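Local coordinates for protein pseudouridylate synthase RPUSD4, mitochondrial (Homo sapiens, PDB 5UBA) that catalyses the isomerization of uridine to pseudouridine in mitochondrial RNAs, including a 16S ribosomal RNA site needed for assembly of a functional mitochondrial ribosome, at residues 35-41 with 88-94; 77-81 with 102-106; 125-131 with 173-179; 147-151 with 198-204. One frame throughout, in Å; residues are numbered along the deposited sequence. Where two conformers were deposited one is given.

Interaction 1. Residues 35-41 with 88-94; sequences NLVVINK and GVMVLAW
Two central strands of a four-stranded antiparallel sheet in the pseudouridine synthase domain meet here, 36-41 against 89-93. Val-37 and Leu-92 exchange backbone hydrogen bonds in both directions, as do Ile-39 with Met-90 and Lys-41 with Gly-88; Ile-39 N to Met-90 O is 2.8 Å. Trp-94 N reaches Asn-35 O at 3.1 Å. On one face Leu-36 CD2 rests on Val-91 CG1 (3.8 Å) and Val-38 CG1 on Val-89 CG1 (3.7 Å), facing strands 252-259 and 269-272. The other face looks to helix 57-69. There Ile-39 CG1, between the backbone N and the carbonyl carbon (chi1 64°), lies alongside Met-90 CB at 3.9 Å. Val-37 CG2 slants against the indole of Trp-94, 3.6 Å from NE1. With a serine in place of Trp-94, Val-37 CG2 would probably lose its indole neighbour and His-69 its stacking partner. Lys-41 passes its CD by Met-90 SD at 4.1 Å, then bends to bring NZ to the carbonyls of Thr-86, Leu-45 and Lys-84, near Asp-83, the probable catalytic aspartate. Such an antiparallel sheet, apolar on both faces, belongs to the catalytic core of RluA-type pseudouridine synthases.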
loop_
_atom_site.group_PDB
_atom_site.type_symbol
_atom_site.label_atom_id
_atom_site.label_comp_id
_atom_site.label_asym_id
_atom_site.label_seq_id
_atom_site.Cartn_x
_atom_site.Cartn_y
_atom_site.Cartn_z
ATOM N N ASN A 35 -11.763 18.079 12.432
ATOM C CA ASN A 35 -12.256 17.455 11.204
ATOM C C ASN A 35 -11.936 15.959 11.074
ATOM O O ASN A 35 -12.768 15.184 10.613
ATOM C CB ASN A 35 -11.645 18.136 9.976
ATOM C CG ASN A 35 -11.961 19.621 9.892
ATOM O OD1 ASN A 35 -11.073 20.441 9.670
ATOM N ND2 ASN A 35 -13.217 19.958 10.043
ATOM N N LEU A 36 -10.712 15.593 11.455
ATOM C CA LEU A 36 -10.150 14.286 11.070
ATOM C C LEU A 36 -9.651 13.477 12.252
ATOM O O LEU A 36 -9.189 14.021 13.257
ATOM C CB LEU A 36 -8.967 14.471 10.116
ATOM C CG LEU A 36 -9.140 15.370 8.900
ATOM C CD1 LEU A 36 -7.813 15.416 8.146
ATOM C CD2 LEU A 36 -10.224 14.829 8.000
ATOM N N VAL A 37 -9.730 12.161 12.087
ATOM C CA VAL A 37 -9.006 11.201 12.924
ATOM C C VAL A 37 -8.147 10.378 11.970
ATOM O O VAL A 37 -8.676 9.708 11.090
ATOM C CB VAL A 37 -9.953 10.264 13.690
ATOM C CG1 VAL A 37 -9.149 9.264 14.519
ATOM C CG2 VAL A 37 -10.870 11.075 14.608
ATOM N N VAL A 38 -6.831 10.418 12.170
ATOM C CA VAL A 38 -5.917 9.699 11.274
ATOM C C VAL A 38 -5.365 8.507 12.039
ATOM O O VAL A 38 -4.715 8.700 13.069
ATOM C CB VAL A 38 -4.784 10.593 10.751
ATOM C CG1 VAL A 38 -3.958 9.820 9.724
ATOM C CG2 VAL A 38 -5.364 11.873 10.170
ATOM N N ILE A 39 -5.617 7.315 11.518
ATOM C CA ILE A 39 -5.184 6.065 12.143
ATOM C C ILE A 39 -4.019 5.433 11.379
ATOM O O ILE A 39 -3.694 5.813 10.252
ATOM C CB ILE A 39 -6.333 5.053 12.294
ATOM C CG1 ILE A 39 -6.873 4.613 10.949
ATOM C CG2 ILE A 39 -7.440 5.630 13.164
ATOM C CD1 ILE A 39 -7.857 3.477 11.033
ATOM N N ASN A 40 -3.415 4.451 12.034
ATOM C CA ASN A 40 -2.401 3.594 11.475
ATOM C C ASN A 40 -3.046 2.233 11.251
ATOM O O ASN A 40 -3.279 1.452 12.211
ATOM C CB ASN A 40 -1.222 3.538 12.438
ATOM C CG ASN A 40 -0.153 2.568 12.002
ATOM O OD1 ASN A 40 -0.274 1.923 10.974
ATOM N ND2 ASN A 40 0.909 2.468 12.800
ATOM N N LYS A 41 -3.412 1.946 10.005
ATOM C CA LYS A 41 -4.152 0.729 9.722
ATOM C C LYS A 41 -3.235 -0.482 9.899
ATOM O O LYS A 41 -2.161 -0.516 9.318
ATOM C CB LYS A 41 -4.760 0.702 8.310
ATOM C CG LYS A 41 -5.776 -0.422 8.119
ATOM C CD LYS A 41 -6.253 -0.625 6.696
ATOM C CE LYS A 41 -5.292 -1.365 5.823
ATOM N NZ LYS A 41 -4.883 -2.749 6.268
ATOM N N GLY A 88 -0.602 1.478 7.520
ATOM C CA GLY A 88 -0.215 2.853 7.671
ATOM C C GLY A 88 -1.323 3.875 7.541
ATOM O O GLY A 88 -2.446 3.639 7.957
ATOM N N VAL A 89 -0.979 5.033 6.966
ATOM C CA VAL A 89 -1.799 6.241 7.145
ATOM C C VAL A 89 -3.185 6.102 6.531
ATOM O O VAL A 89 -3.345 5.824 5.343
ATOM C CB VAL A 89 -1.129 7.496 6.516
ATOM C CG1 VAL A 89 -2.018 8.724 6.751
ATOM C CG2 VAL A 89 0.234 7.773 7.109
ATOM N N MET A 90 -4.202 6.312 7.360
ATOM C CA MET A 90 -5.591 6.243 6.902
ATOM C C MET A 90 -6.408 7.340 7.594
ATOM O O MET A 90 -6.496 7.387 8.826
ATOM C CB MET A 90 -6.187 4.853 7.134
ATOM C CG MET A 90 -7.592 4.703 6.589
ATOM S SD MET A 90 -8.162 3.021 6.846
ATOM C CE MET A 90 -9.836 3.188 6.242
ATOM N N VAL A 91 -7.014 8.201 6.774
ATOM C CA VAL A 91 -7.757 9.369 7.222
ATOM C C VAL A 91 -9.260 9.047 7.325
ATOM O O VAL A 91 -9.864 8.522 6.398
ATOM C CB VAL A 91 -7.579 10.545 6.229
ATOM C CG1 VAL A 91 -8.384 11.750 6.668
ATOM C CG2 VAL A 91 -6.116 10.912 6.070
ATOM N N LEU A 92 -9.808 9.359 8.490
ATOM C CA LEU A 92 -11.237 9.271 8.762
ATOM C C LEU A 92 -11.735 10.670 9.092
ATOM O O LEU A 92 -10.982 11.509 9.554
ATOM C CB LEU A 92 -11.481 8.373 9.983
ATOM C CG LEU A 92 -10.868 6.982 9.940
ATOM C CD1 LEU A 92 -11.084 6.230 11.259
ATOM C CD2 LEU A 92 -11.439 6.191 8.799
ATOM N N ALA A 93 -13.028 10.920 8.843
ATOM C CA ALA A 93 -13.638 12.212 9.145
ATOM C C ALA A 93 -14.876 12.084 10.021
ATOM O O ALA A 93 -15.674 11.173 9.825
ATOM C CB ALA A 93 -14.035 12.917 7.872
ATOM N N TRP A 94 -15.041 13.047 10.896
ATOM C CA TRP A 94 -16.235 13.115 11.752
ATOM C C TRP A 94 -17.529 13.411 10.979
ATOM O O TRP A 94 -18.569 12.810 11.254
ATOM C CB TRP A 94 -16.019 14.208 12.799
ATOM C CG TRP A 94 -15.043 13.832 13.832
ATOM C CD1 TRP A 94 -13.821 14.380 14.066
ATOM C CD2 TRP A 94 -15.222 12.806 14.812
ATOM N NE1 TRP A 94 -13.213 13.741 15.129
ATOM C CE2 TRP A 94 -14.050 12.766 15.595
ATOM C CE3 TRP A 94 -16.253 11.899 15.084
ATOM C CZ2 TRP A 94 -13.887 11.858 16.666
ATOM C CZ3 TRP A 94 -16.094 11.008 16.152
ATOM C CH2 TRP A 94 -14.920 10.997 16.910
#

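Interaction 2. Residues 77-81 with 102-106; sequences HLCHR and VQELF
Leu-78 O accepts the side-chain amide of Gln-103, with NE2 3.0 Å away and the N-H bent to 143°. The carbonyl oxygen lies close to the plane of that amide, and the glutamine chain, extended beyond CG, passes over the next peptide: its CG is 3.3 Å from Cys-79 O. Further along the helix the contact becomes aromatic. His-80 and Phe-106 form an offset stack, ring centroids 4.5 Å apart and planes at 12°, with Phe-106 CZ over the imidazole near its rim, 3.5 Å from His-80 CG. His-80 CB sits over the centre of the phenyl face, 3.7 Å from its centroid, a CH-pi contact. The imidazole is fixed at its other end because NE2 accepts the backbone N-H of Val-91. Replacing His-80 by an alanine would probably leave Val-91 N without this acceptor and Phe-106 without its stacking partner, though CB would remain over the ring. Cys-79 CB packs on Val-102 CG1 at 3.6 Å, and the same methyl meets the Phe-106 ring edge. Helix 96-107 thus lies against edge strand 77-78 and the loop after it, while strand 89-93 flanks that strand and helix 57-69 packs on Leu-78.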
loop_
_atom_site.group_PDB
_atom_site.type_symbol
_atom_site.label_atom_id
_atom_site.label_comp_id
_atom_site.label_asym_id
_atom_site.label_seq_id
_atom_site.Cartn_x
_atom_site.Cartn_y
_atom_site.Cartn_z
ATOM N N HIS A 77 -16.432 8.502 9.318
ATOM C CA HIS A 77 -16.579 8.255 7.901
ATOM C C HIS A 77 -15.248 7.986 7.222
ATOM O O HIS A 77 -14.256 8.674 7.468
ATOM C CB HIS A 77 -17.189 9.494 7.247
ATOM C CG HIS A 77 -18.534 9.825 7.791
ATOM N ND1 HIS A 77 -19.693 9.336 7.237
ATOM C CD2 HIS A 77 -18.901 10.567 8.857
ATOM C CE1 HIS A 77 -20.725 9.759 7.948
ATOM N NE2 HIS A 77 -20.273 10.504 8.937
ATOM N N LEU A 78 -15.283 7.013 6.326
ATOM C CA LEU A 78 -14.163 6.712 5.424
ATOM C C LEU A 78 -13.948 7.873 4.454
ATOM O O LEU A 78 -14.918 8.483 3.959
ATOM C CB LEU A 78 -14.458 5.469 4.588
ATOM C CG LEU A 78 -14.629 4.134 5.319
ATOM C CD1 LEU A 78 -15.095 3.047 4.365
ATOM C CD2 LEU A 78 -13.342 3.745 6.038
ATOM N N CYS A 79 -12.673 8.178 4.212
ATOM C CA CYS A 79 -12.263 9.163 3.184
ATOM C C CYS A 79 -11.511 8.596 1.990
ATOM O O CYS A 79 -11.374 9.280 0.984
ATOM C CB CYS A 79 -11.383 10.204 3.842
ATOM S SG CYS A 79 -12.211 11.169 5.133
ATOM N N HIS A 80 -10.935 7.415 2.137
ATOM C CA HIS A 80 -10.157 6.736 1.109
ATOM C C HIS A 80 -9.912 5.317 1.588
ATOM O O HIS A 80 -10.176 4.987 2.747
ATOM C CB HIS A 80 -8.831 7.456 0.840
ATOM C CG HIS A 80 -7.886 7.441 1.993
ATOM N ND1 HIS A 80 -6.643 6.840 1.911
ATOM C CD2 HIS A 80 -7.973 7.981 3.234
ATOM C CE1 HIS A 80 -6.005 7.028 3.054
ATOM N NE2 HIS A 80 -6.804 7.673 3.887
ATOM N N ARG A 81 -9.405 4.483 0.704
ATOM C CA ARG A 81 -9.244 3.068 1.041
ATOM C C ARG A 81 -7.779 2.669 0.959
ATOM O O ARG A 81 -6.994 3.276 0.230
ATOM C CB ARG A 81 -10.138 2.200 0.130
ATOM C CG ARG A 81 -9.594 1.851 -1.252
ATOM C CD ARG A 81 -9.279 3.057 -2.111
ATOM N N VAL A 102 -12.746 15.309 1.324
ATOM C CA VAL A 102 -11.476 14.587 1.257
ATOM C C VAL A 102 -11.458 13.566 0.120
ATOM O O VAL A 102 -10.440 13.448 -0.571
ATOM C CB VAL A 102 -11.123 13.932 2.612
ATOM C CG1 VAL A 102 -9.795 13.179 2.510
ATOM C CG2 VAL A 102 -10.993 15.015 3.666
ATOM N N GLN A 103 -12.551 12.832 -0.070
ATOM C CA GLN A 103 -12.705 11.906 -1.189
ATOM C C GLN A 103 -12.466 12.653 -2.512
ATOM O O GLN A 103 -11.779 12.130 -3.388
ATOM C CB GLN A 103 -14.096 11.259 -1.177
ATOM C CG GLN A 103 -14.326 10.247 -0.060
ATOM C CD GLN A 103 -15.802 10.014 0.234
ATOM O OE1 GLN A 103 -16.645 10.172 -0.648
ATOM N NE2 GLN A 103 -16.117 9.630 1.473
ATOM N N GLU A 104 -13.005 13.871 -2.605
ATOM C CA GLU A 104 -12.840 14.683 -3.827
ATOM C C GLU A 104 -11.384 15.119 -4.020
ATOM O O GLU A 104 -10.911 15.152 -5.157
ATOM C CB GLU A 104 -13.804 15.871 -3.794
ATOM C CG GLU A 104 -13.820 16.794 -5.009
ATOM C CD GLU A 104 -14.316 16.156 -6.283
ATOM O OE1 GLU A 104 -14.744 14.973 -6.322
ATOM O OE2 GLU A 104 -14.266 16.886 -7.313
ATOM N N LEU A 105 -10.671 15.431 -2.939
ATOM C CA LEU A 105 -9.237 15.697 -3.031
ATOM C C LEU A 105 -8.485 14.508 -3.616
ATOM O O LEU A 105 -7.575 14.695 -4.457
ATOM C CB LEU A 105 -8.649 16.097 -1.679
ATOM C CG LEU A 105 -9.129 17.402 -1.038
ATOM C CD1 LEU A 105 -8.562 17.612 0.346
ATOM C CD2 LEU A 105 -8.804 18.588 -1.944
ATOM N N PHE A 106 -8.828 13.289 -3.197
ATOM C CA PHE A 106 -8.205 12.112 -3.777
ATOM C C PHE A 106 -8.584 11.927 -5.243
ATOM O O PHE A 106 -7.729 11.642 -6.065
ATOM C CB PHE A 106 -8.549 10.820 -3.002
ATOM C CG PHE A 106 -7.753 10.616 -1.741
ATOM C CD1 PHE A 106 -6.563 9.914 -1.763
ATOM C CD2 PHE A 106 -8.206 11.093 -0.540
ATOM C CE1 PHE A 106 -5.845 9.702 -0.596
ATOM C CE2 PHE A 106 -7.488 10.903 0.628
ATOM C CZ PHE A 106 -6.293 10.202 0.593
#

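Interaction 3. Residues 125-131 with 173-179; sequences PSAGVVD and AVTQYQV
The hydroxyl of Tyr-177 donates to Pro-125 O over 2.7 Å, tying the phenol to the loop that leads into strand 127-130. The acceptor lies at the ring edge, near its plane, while Gly-128 N sits over the centre of one face. Tyr-177 CG stands between its own backbone N and carbonyl carbon (chi1 73°), which lays the ring beneath the 127-128 peptide; a CB on Gly-128 would come tight against the hydroxyl, so the glycine makes room for it. The main chains satisfy each other in antiparallel pairs: Gly-128 and Tyr-177 are hydrogen-bonded in both directions, and so are Val-130 and Thr-175, with Val-130 N 2.9 Å from Thr-175 O. Ser-126 O takes Val-179 N at 2.8 Å. Where direct pairing ends, a water bridges the two segments, donating to Asp-131 O at 2.6 Å and accepting from Ala-173 N at 2.9 Å. Gln-178 turns its amide back to its own strand, NE2 donating to Val-179 O, and its OE1 lies 3.3 Å from Ala-127 CB. Thr-175 OG1 finds its partners, His-204 and Gln-200, on helix 200-209. That helix packs on the Tyr-177 face, and strand 186-193 pairs with the far edge of strand 175-182 in the large mixed sheet.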
loop_
_atom_site.group_PDB
_atom_site.type_symbol
_atom_site.label_atom_id
_atom_site.label_comp_id
_atom_site.label_asym_id
_atom_site.label_seq_id
_atom_site.Cartn_x
_atom_site.Cartn_y
_atom_site.Cartn_z
ATOM N N PRO A 125 16.007 1.917 -14.170
ATOM C CA PRO A 125 16.848 2.796 -13.362
ATOM C C PRO A 125 16.363 2.900 -11.914
ATOM O O PRO A 125 15.245 2.507 -11.615
ATOM C CB PRO A 125 16.677 4.158 -14.039
ATOM C CG PRO A 125 16.278 3.846 -15.431
ATOM C CD PRO A 125 15.417 2.622 -15.321
ATOM N N SER A 126 17.192 3.447 -11.048
ATOM C CA SER A 126 16.865 3.507 -9.611
ATOM C C SER A 126 15.770 4.518 -9.274
ATOM O O SER A 126 15.232 4.476 -8.172
ATOM C CB SER A 126 18.114 3.781 -8.770
ATOM O OG SER A 126 18.741 4.952 -9.197
ATOM N N ALA A 127 15.457 5.428 -10.189
ATOM C CA ALA A 127 14.329 6.343 -10.063
ATOM C C ALA A 127 13.661 6.517 -11.421
ATOM O O ALA A 127 14.314 6.459 -12.468
ATOM C CB ALA A 127 14.762 7.679 -9.484
ATOM N N GLY A 128 12.347 6.671 -11.430
ATOM C CA GLY A 128 11.649 6.832 -12.677
ATOM C C GLY A 128 10.156 6.814 -12.531
ATOM O O GLY A 128 9.620 7.163 -11.464
ATOM N N VAL A 129 9.470 6.391 -13.589
ATOM C CA VAL A 129 8.017 6.343 -13.598
ATOM C C VAL A 129 7.528 5.208 -14.506
ATOM O O VAL A 129 7.952 5.091 -15.657
ATOM C CB VAL A 129 7.424 7.715 -14.004
ATOM C CG1 VAL A 129 7.842 8.096 -15.414
ATOM C CG2 VAL A 129 5.916 7.713 -13.856
ATOM N N VAL A 130 6.626 4.381 -13.977
ATOM C CA VAL A 130 6.029 3.267 -14.700
ATOM C C VAL A 130 4.653 3.781 -15.086
ATOM O O VAL A 130 3.852 4.144 -14.230
ATOM C CB VAL A 130 5.942 1.983 -13.856
ATOM C CG1 VAL A 130 5.310 0.856 -14.672
ATOM C CG2 VAL A 130 7.317 1.593 -13.330
ATOM N N ASP A 131 4.380 3.846 -16.393
ATOM C CA ASP A 131 3.108 4.430 -16.889
ATOM C C ASP A 131 2.298 3.509 -17.803
ATOM O O ASP A 131 1.456 3.976 -18.589
ATOM C CB ASP A 131 3.377 5.787 -17.562
ATOM C CG ASP A 131 4.366 5.700 -18.704
ATOM O OD1 ASP A 131 4.578 4.595 -19.251
ATOM O OD2 ASP A 131 4.934 6.760 -19.062
ATOM N N ALA A 173 -2.563 4.348 -15.651
ATOM C CA ALA A 173 -1.900 4.014 -14.386
ATOM C C ALA A 173 -0.489 4.563 -14.429
ATOM O O ALA A 173 0.276 4.254 -15.346
ATOM C CB ALA A 173 -1.881 2.505 -14.193
ATOM N N VAL A 174 -0.145 5.381 -13.435
ATOM C CA VAL A 174 1.141 6.032 -13.353
ATOM C C VAL A 174 1.644 5.959 -11.916
ATOM O O VAL A 174 0.980 6.412 -10.981
ATOM C CB VAL A 174 1.011 7.493 -13.752
ATOM C CG1 VAL A 174 2.339 8.208 -13.629
ATOM C CG2 VAL A 174 0.440 7.577 -15.164
ATOM N N THR A 175 2.847 5.412 -11.772
ATOM C CA THR A 175 3.549 5.284 -10.491
ATOM C C THR A 175 4.927 5.894 -10.607
ATOM O O THR A 175 5.710 5.455 -11.456
ATOM C CB THR A 175 3.725 3.791 -10.156
ATOM O OG1 THR A 175 2.447 3.158 -10.110
ATOM C CG2 THR A 175 4.444 3.608 -8.826
ATOM N N GLN A 176 5.244 6.876 -9.774
ATOM C CA GLN A 176 6.606 7.389 -9.659
ATOM C C GLN A 176 7.317 6.542 -8.623
ATOM O O GLN A 176 6.701 6.125 -7.633
ATOM C CB GLN A 176 6.608 8.868 -9.276
ATOM C CG GLN A 176 5.934 9.682 -10.372
ATOM C CD GLN A 176 5.800 11.158 -10.094
ATOM O OE1 GLN A 176 6.304 11.691 -9.098
ATOM N NE2 GLN A 176 5.125 11.844 -11.010
ATOM N N TYR A 177 8.613 6.314 -8.806
ATOM C CA TYR A 177 9.393 5.559 -7.826
ATOM C C TYR A 177 10.793 6.070 -7.674
ATOM O O TYR A 177 11.345 6.655 -8.596
ATOM C CB TYR A 177 9.412 4.078 -8.166
ATOM C CG TYR A 177 10.282 3.752 -9.358
ATOM C CD1 TYR A 177 9.780 3.802 -10.653
ATOM C CD2 TYR A 177 11.613 3.400 -9.172
ATOM C CE1 TYR A 177 10.600 3.517 -11.748
ATOM C CE2 TYR A 177 12.428 3.095 -10.255
ATOM C CZ TYR A 177 11.905 3.151 -11.534
ATOM O OH TYR A 177 12.730 2.871 -12.640
ATOM N N GLN A 178 11.363 5.828 -6.500
ATOM C CA GLN A 178 12.723 6.206 -6.180
ATOM C C GLN A 178 13.271 5.195 -5.201
ATOM O O GLN A 178 12.719 5.036 -4.096
ATOM C CB GLN A 178 12.713 7.583 -5.513
ATOM C CG GLN A 178 14.016 8.028 -4.893
ATOM C CD GLN A 178 15.056 8.337 -5.916
ATOM O OE1 GLN A 178 14.920 9.309 -6.657
ATOM N NE2 GLN A 178 16.114 7.526 -5.963
ATOM N N VAL A 179 14.366 4.547 -5.551
ATOM C CA VAL A 179 15.070 3.710 -4.591
ATOM C C VAL A 179 15.657 4.596 -3.488
ATOM O O VAL A 179 16.334 5.592 -3.787
ATOM C CB VAL A 179 16.176 2.870 -5.262
ATOM C CG1 VAL A 179 17.088 2.229 -4.218
ATOM C CG2 VAL A 179 15.560 1.846 -6.210
HETATM O O HOH W 1 -1.020 4.595 -18.143
#

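Interaction 4. Residues 147-151 with 198-204; sequences KMTLS and KHQLRVH
Met-148 and Leu-150, around short strand 149-150, lean on the start of helix 200-209, which in this pseudouridine synthase fold follows directly on the loop carrying Lys-198. The contact between the two segments is carried by apolar groups. Val-203 is the middle piece: its two methyls part, CG2 meeting Met-148 CB at 4.0 Å and CG1 meeting Leu-150 CD2 at 3.6 Å. Leu-150 and Val-203 run alongside each other, pointing opposite ways, and the same Leu-150 methyl then comes to the edge of the His-204 imidazole, in its plane, 3.8 Å from CD2. Met-148 folds back at its second torsion (chi2 -57°), which swings its methyl across the aliphatic part of Lys-198 at about a right angle.

The polar groups look elsewhere. Lys-198 NZ forms a salt bridge with Asp-83, the probable catalytic aspartate, so the methionine packs on the stem of a residue whose charged end lies at the active site. His-199, at the N-cap position, is hydrogen-bonded through ND1 to the hydroxyl of Tyr-219. One face of its ring carries Lys-198 CE and the opposite face Arg-202 NH1, each toward the rim. His-204 is held at both nitrogens, by Thr-175 and by Ile-132 O, which fixes the edge offered to Leu-150. On the strand side Met-148 O accepts from Arg-224. Met-148 CE is modelled 3.3 Å from Lys-198 CG, a separation so short that its exact value is doubtful.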
loop_
_atom_site.group_PDB
_atom_site.type_symbol
_atom_site.label_atom_id
_atom_site.label_comp_id
_atom_site.label_asym_id
_atom_site.label_seq_id
_atom_site.Cartn_x
_atom_site.Cartn_y
_atom_site.Cartn_z
ATOM N N LYS A 147 -8.241 -9.697 -10.698
ATOM C CA LYS A 147 -7.270 -10.108 -11.707
ATOM C C LYS A 147 -6.742 -8.901 -12.485
ATOM O O LYS A 147 -7.407 -8.426 -13.421
ATOM C CB LYS A 147 -7.910 -11.108 -12.669
ATOM N N MET A 148 -5.554 -8.418 -12.100
ATOM C CA MET A 148 -4.932 -7.233 -12.717
ATOM C C MET A 148 -3.675 -7.598 -13.493
ATOM O O MET A 148 -2.827 -8.354 -13.003
ATOM C CB MET A 148 -4.563 -6.191 -11.652
ATOM C CG MET A 148 -5.623 -5.933 -10.599
ATOM S SD MET A 148 -7.220 -5.421 -11.246
ATOM C CE MET A 148 -8.283 -5.722 -9.845
ATOM N N THR A 149 -3.551 -7.041 -14.699
ATOM C CA THR A 149 -2.352 -7.205 -15.532
ATOM C C THR A 149 -2.029 -5.897 -16.255
ATOM O O THR A 149 -2.832 -4.968 -16.237
ATOM C CB THR A 149 -2.561 -8.313 -16.582
ATOM O OG1 THR A 149 -3.782 -8.073 -17.295
ATOM C CG2 THR A 149 -2.627 -9.685 -15.909
ATOM N N LEU A 150 -0.858 -5.832 -16.882
ATOM C CA LEU A 150 -0.492 -4.691 -17.712
ATOM C C LEU A 150 -1.112 -4.825 -19.093
ATOM O O LEU A 150 -1.377 -5.940 -19.553
ATOM C CB LEU A 150 1.034 -4.568 -17.850
ATOM C CG LEU A 150 1.809 -4.345 -16.548
ATOM C CD1 LEU A 150 3.286 -4.169 -16.826
ATOM C CD2 LEU A 150 1.276 -3.128 -15.830
ATOM N N SER A 151 -1.310 -3.684 -19.751
ATOM C CA SER A 151 -1.867 -3.636 -21.107
ATOM C C SER A 151 -0.995 -2.711 -21.967
ATOM O O SER A 151 -1.314 -1.535 -22.133
ATOM C CB SER A 151 -3.315 -3.163 -21.039
ATOM O OG SER A 151 -3.874 -2.979 -22.331
ATOM N N LYS A 198 -6.483 -0.176 -8.737
ATOM C CA LYS A 198 -6.346 -1.351 -7.876
ATOM C C LYS A 198 -5.038 -2.107 -8.125
ATOM O O LYS A 198 -4.709 -2.462 -9.273
ATOM C CB LYS A 198 -7.542 -2.274 -8.140
ATOM C CG LYS A 198 -7.534 -3.602 -7.391
ATOM C CD LYS A 198 -7.623 -3.406 -5.898
ATOM C CE LYS A 198 -8.094 -4.682 -5.219
ATOM N NZ LYS A 198 -8.346 -4.387 -3.790
ATOM N N HIS A 199 -4.277 -2.311 -7.050
ATOM C CA HIS A 199 -3.003 -3.034 -7.080
ATOM C C HIS A 199 -1.934 -2.418 -7.977
ATOM O O HIS A 199 -0.966 -3.078 -8.321
ATOM C CB HIS A 199 -3.197 -4.513 -7.419
ATOM C CG HIS A 199 -3.895 -5.277 -6.352
ATOM N ND1 HIS A 199 -4.281 -6.586 -6.521
ATOM C CD2 HIS A 199 -4.286 -4.921 -5.109
ATOM C CE1 HIS A 199 -4.864 -7.007 -5.413
ATOM N NE2 HIS A 199 -4.883 -6.016 -4.542
ATOM N N GLN A 200 -2.056 -1.131 -8.304
ATOM C CA GLN A 200 -1.131 -0.572 -9.279
ATOM C C GLN A 200 0.316 -0.621 -8.826
ATOM O O GLN A 200 1.172 -0.880 -9.631
ATOM C CB GLN A 200 -1.529 0.829 -9.749
ATOM C CG GLN A 200 -1.234 2.006 -8.868
ATOM C CD GLN A 200 -1.414 3.300 -9.652
ATOM O OE1 GLN A 200 -2.546 3.646 -9.968
ATOM N NE2 GLN A 200 -0.321 4.003 -9.978
ATOM N N LEU A 201 0.603 -0.366 -7.557
ATOM C CA LEU A 201 2.005 -0.407 -7.090
ATOM C C LEU A 201 2.610 -1.793 -7.231
ATOM O O LEU A 201 3.768 -1.947 -7.674
ATOM C CB LEU A 201 2.156 0.079 -5.640
ATOM C CG LEU A 201 1.671 1.504 -5.370
ATOM C CD1 LEU A 201 1.887 1.860 -3.916
ATOM C CD2 LEU A 201 2.338 2.503 -6.293
ATOM N N ARG A 202 1.839 -2.792 -6.827
ATOM C CA ARG A 202 2.289 -4.173 -6.911
ATOM C C ARG A 202 2.498 -4.629 -8.333
ATOM O O ARG A 202 3.496 -5.286 -8.632
ATOM C CB ARG A 202 1.313 -5.085 -6.168
ATOM C CG ARG A 202 1.292 -4.826 -4.680
ATOM C CD ARG A 202 0.072 -5.433 -4.036
ATOM N NE ARG A 202 0.149 -6.879 -4.014
ATOM C CZ ARG A 202 -0.797 -7.671 -3.520
ATOM N NH1 ARG A 202 -1.899 -7.140 -3.000
ATOM N NH2 ARG A 202 -0.643 -8.991 -3.542
ATOM N N VAL A 203 1.565 -4.292 -9.203
ATOM C CA VAL A 203 1.617 -4.719 -10.618
ATOM C C VAL A 203 2.714 -3.950 -11.346
ATOM O O VAL A 203 3.530 -4.545 -12.062
ATOM C CB VAL A 203 0.240 -4.580 -11.275
ATOM C CG1 VAL A 203 0.279 -4.837 -12.790
ATOM C CG2 VAL A 203 -0.746 -5.525 -10.596
ATOM N N HIS A 204 2.807 -2.651 -11.134
ATOM C CA HIS A 204 3.882 -1.900 -11.778
ATOM C C HIS A 204 5.267 -2.365 -11.334
ATOM O O HIS A 204 6.180 -2.495 -12.149
ATOM C CB HIS A 204 3.708 -0.416 -11.527
ATOM C CG HIS A 204 2.756 0.240 -12.469
ATOM N ND1 HIS A 204 2.361 1.544 -12.313
ATOM C CD2 HIS A 204 2.192 -0.199 -13.619
ATOM C CE1 HIS A 204 1.582 1.885 -13.331
ATOM N NE2 HIS A 204 1.456 0.845 -14.134
#

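How the interactions relate
Interactions 1 and 2 build one region of the domain: strand 89-93 pairs with strand 77-78, Ala-93 O lying 2.8 Å from His-77 N, and the centres of interactions 1 and 2 are 10 Å apart. Interactions 3 and 4 form a second region and join through polar side chains, Thr-175 OG1 standing 2.7 Å from His-204 ND1 and 2.9 Å from Gln-200 NE2. Between these two pairs of contacts no segments touch; interactions 2 and 4 come nearest, about 7 Å between closest atoms. The probable catalytic Asp-83 lies near both: its side chain is about 3 Å from that of Lys-198 in interaction 4 and about 6 Å from that of Lys-41 in interaction 1. The calcium ion lies about 12 Å from the Val-203 side chain.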